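Local coordinates for protein trans-4-hydroxy-L-proline dehydratase (Clostridioides difficile 70-100-2010, PDB 6VXC) that catalyses, as a glycyl radical enzyme, the dehydration of trans-4-hydroxy-L-proline to (S)-1-pyrroline-5-carboxylate in anaerobic hydroxyproline breakdown, at residues M282-H287 against V336-Q341. Sequence-based numbering, arbitrary orientation.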
loop_
_atom_site.group_PDB
_atom_site.type_symbol
_atom_site.label_atom_id
_atom_site.label_comp_id
_atom_site.label_asym_id
_atom_site.label_seq_id
_atom_site.Cartn_x
_atom_site.Cartn_y
_atom_site.Cartn_z
ATOM N N MET A 282 -4.162 22.045 -5.077
ATOM C CA MET A 282 -3.341 21.508 -6.166
ATOM C C MET A 282 -3.032 20.029 -5.929
ATOM O O MET A 282 -3.218 19.195 -6.822
ATOM C CB MET A 282 -2.046 22.322 -6.319
ATOM C CG MET A 282 -0.961 21.696 -7.223
ATOM S SD MET A 282 -1.381 21.665 -8.997
ATOM C CE MET A 282 -0.569 23.160 -9.528
ATOM N N TYR A 283 -2.577 19.677 -4.723
ATOM C CA TYR A 283 -2.312 18.272 -4.457
ATOM C C TYR A 283 -3.555 17.431 -4.711
ATOM O O TYR A 283 -3.476 16.379 -5.356
ATOM C CB TYR A 283 -1.810 18.019 -3.028
ATOM C CG TYR A 283 -1.863 16.522 -2.827
ATOM C CD1 TYR A 283 -0.877 15.703 -3.359
ATOM C CD2 TYR A 283 -2.982 15.920 -2.272
ATOM C CE1 TYR A 283 -0.963 14.338 -3.263
ATOM C CE2 TYR A 283 -3.078 14.545 -2.181
ATOM C CZ TYR A 283 -2.070 13.767 -2.688
ATOM O OH TYR A 283 -2.160 12.414 -2.601
ATOM N N TRP A 284 -4.717 17.876 -4.209
ATOM C CA TRP A 284 -5.904 17.033 -4.296
ATOM C C TRP A 284 -6.375 16.856 -5.737
ATOM O O TRP A 284 -6.856 15.779 -6.102
ATOM C CB TRP A 284 -7.042 17.574 -3.420
ATOM C CG TRP A 284 -8.142 16.554 -3.377
ATOM C CD1 TRP A 284 -9.398 16.673 -3.888
ATOM C CD2 TRP A 284 -8.045 15.219 -2.852
ATOM N NE1 TRP A 284 -10.097 15.509 -3.699
ATOM C CE2 TRP A 284 -9.293 14.600 -3.059
ATOM C CE3 TRP A 284 -7.032 14.499 -2.211
ATOM C CZ2 TRP A 284 -9.551 13.289 -2.667
ATOM C CZ3 TRP A 284 -7.292 13.192 -1.811
ATOM C CH2 TRP A 284 -8.544 12.603 -2.045
ATOM N N PHE A 285 -6.268 17.904 -6.564
ATOM C CA PHE A 285 -6.594 17.763 -7.983
ATOM C C PHE A 285 -5.681 16.743 -8.654
ATOM O O PHE A 285 -6.136 15.898 -9.437
ATOM C CB PHE A 285 -6.486 19.119 -8.689
ATOM C CG PHE A 285 -7.722 19.983 -8.575
ATOM C CD1 PHE A 285 -8.988 19.414 -8.449
ATOM C CD2 PHE A 285 -7.617 21.372 -8.629
ATOM C CE1 PHE A 285 -10.130 20.214 -8.353
ATOM C CE2 PHE A 285 -8.757 22.187 -8.537
ATOM C CZ PHE A 285 -10.016 21.609 -8.402
ATOM N N VAL A 286 -4.381 16.828 -8.380
ATOM C CA VAL A 286 -3.436 15.849 -8.910
ATOM C C VAL A 286 -3.809 14.449 -8.427
ATOM O O VAL A 286 -3.764 13.484 -9.190
ATOM C CB VAL A 286 -1.991 16.217 -8.514
ATOM C CG1 VAL A 286 -1.025 15.108 -8.921
ATOM C CG2 VAL A 286 -1.565 17.557 -9.106
ATOM N N HIS A 287 -4.186 14.324 -7.155
ATOM C CA HIS A 287 -4.621 13.036 -6.617
ATOM C C HIS A 287 -5.825 12.487 -7.388
ATOM O O HIS A 287 -5.803 11.348 -7.862
ATOM C CB HIS A 287 -4.950 13.199 -5.126
ATOM C CG HIS A 287 -5.361 11.939 -4.436
ATOM N ND1 HIS A 287 -4.599 11.344 -3.454
ATOM C CD2 HIS A 287 -6.485 11.189 -4.540
ATOM C CE1 HIS A 287 -5.212 10.262 -3.015
ATOM N NE2 HIS A 287 -6.365 10.148 -3.648
ATOM N N VAL A 336 -10.863 14.360 5.240
ATOM C CA VAL A 336 -12.166 13.856 4.830
ATOM C C VAL A 336 -12.154 13.482 3.350
ATOM O O VAL A 336 -12.762 12.486 2.950
ATOM C CB VAL A 336 -13.266 14.890 5.144
ATOM C CG1 VAL A 336 -14.566 14.478 4.483
ATOM C CG2 VAL A 336 -13.435 15.073 6.662
ATOM N N LYS A 337 -11.471 14.273 2.512
ATOM C CA LYS A 337 -11.431 13.954 1.082
ATOM C C LYS A 337 -10.812 12.581 0.834
ATOM O O LYS A 337 -11.337 11.789 0.044
ATOM C CB LYS A 337 -10.682 15.022 0.289
ATOM C CG LYS A 337 -11.284 16.415 0.344
ATOM C CD LYS A 337 -12.758 16.448 -0.122
ATOM C CE LYS A 337 -12.991 15.905 -1.509
ATOM N NZ LYS A 337 -14.437 15.962 -1.943
ATOM N N PHE A 338 -9.688 12.288 1.495
ATOM C CA PHE A 338 -9.126 10.940 1.423
ATOM C C PHE A 338 -10.167 9.895 1.830
ATOM O O PHE A 338 -10.344 8.875 1.156
ATOM C CB PHE A 338 -7.903 10.817 2.334
ATOM C CG PHE A 338 -6.635 11.413 1.787
ATOM C CD1 PHE A 338 -5.905 10.764 0.807
ATOM C CD2 PHE A 338 -6.126 12.599 2.326
ATOM C CE1 PHE A 338 -4.716 11.295 0.344
ATOM C CE2 PHE A 338 -4.950 13.138 1.865
ATOM C CZ PHE A 338 -4.237 12.490 0.875
ATOM N N ASN A 339 -10.861 10.135 2.947
ATOM C CA ASN A 339 -11.813 9.163 3.469
ATOM C C ASN A 339 -13.033 8.989 2.577
ATOM O O ASN A 339 -13.758 8.004 2.743
ATOM C CB ASN A 339 -12.272 9.550 4.884
ATOM C CG ASN A 339 -12.909 8.378 5.626
ATOM O OD1 ASN A 339 -12.239 7.396 5.947
ATOM N ND2 ASN A 339 -14.191 8.494 5.931
ATOM N N ASN A 340 -13.277 9.919 1.653
ATOM C CA ASN A 340 -14.347 9.786 0.674
ATOM C C ASN A 340 -13.990 8.898 -0.524
ATOM O O ASN A 340 -14.891 8.608 -1.315
ATOM C CB ASN A 340 -14.761 11.174 0.137
ATOM C CG ASN A 340 -15.601 11.970 1.133
ATOM O OD1 ASN A 340 -15.988 11.465 2.176
ATOM N ND2 ASN A 340 -15.899 13.215 0.791
ATOM N N GLN A 341 -12.736 8.450 -0.668
ATOM C CA GLN A 341 -12.288 7.664 -1.831
ATOM C C GLN A 341 -11.911 6.240 -1.431
ATOM O O GLN A 341 -10.758 5.986 -1.038
ATOM C CB GLN A 341 -11.093 8.330 -2.532
ATOM C CG GLN A 341 -11.120 9.867 -2.565
ATOM C CD GLN A 341 -12.389 10.428 -3.169
ATOM O OE1 GLN A 341 -12.881 9.948 -4.193
ATOM N NE2 GLN A 341 -12.920 11.467 -2.540
#
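The indole of Trp284 takes Lys337 on one face and Gln341 at its edge, while its own edge is directed at the face of Phe338. Lys337 CB sits above the six-membered ring in a CH-pi contact, 3.8 Å from the Trp284 ring centroid and 20° off the normal. Gln341 CG meets the rim near the ring plane, 3.8 Å from Trp284 CZ2. With Phe338 the indole makes a T-shaped pair, planes at 73°, in which Trp284 CZ3 stands over the centre of the phenyl face, 3.8 Å from Phe338 CD1. The same CZ3 also lies over the centre of one face of the His287 imidazole. Phe338 CE1 approaches His287 CE1 to 3.5 Å, and Phe338 CZ reaches Tyr283 CE2 at 3.9 Å. The aromatic cluster of Trp284, His287 and Phe338, with Tyr283 touching its margin, joins helix 276-293 to helix 324-339 and the residues that follow it in the buried interior of the pyruvate formate-lyase-like part of the glycyl radical enzyme, away from the probable catalytic Cys454 and Glu456. Trp284 and His287 both hold CG anti to the backbone N, which sends both rings toward helix 324-339, the rim of the indole overlapping the imidazole face. The imidazole is further fixed by an almost straight hydrogen bond of 2.8 Å between Tyr283 OH and His287 ND1, the hydroxyl lying in the ring plane. Within 336-341, the Gln341 chain bends at chi2 and its NE2 donates to Lys337 O (3.0 Å), a carbonyl that also accepts from Asn340 N; this holds the aliphatic part of Gln341 against the indole rim. The polar ends turn to a neighbouring segment: Trp284 NE1 donates to Gly91 O, Lys337 NZ forms salt bridges with Glu87 and Glu92, and Gln341 NE2 also bonds Glu92 OE1.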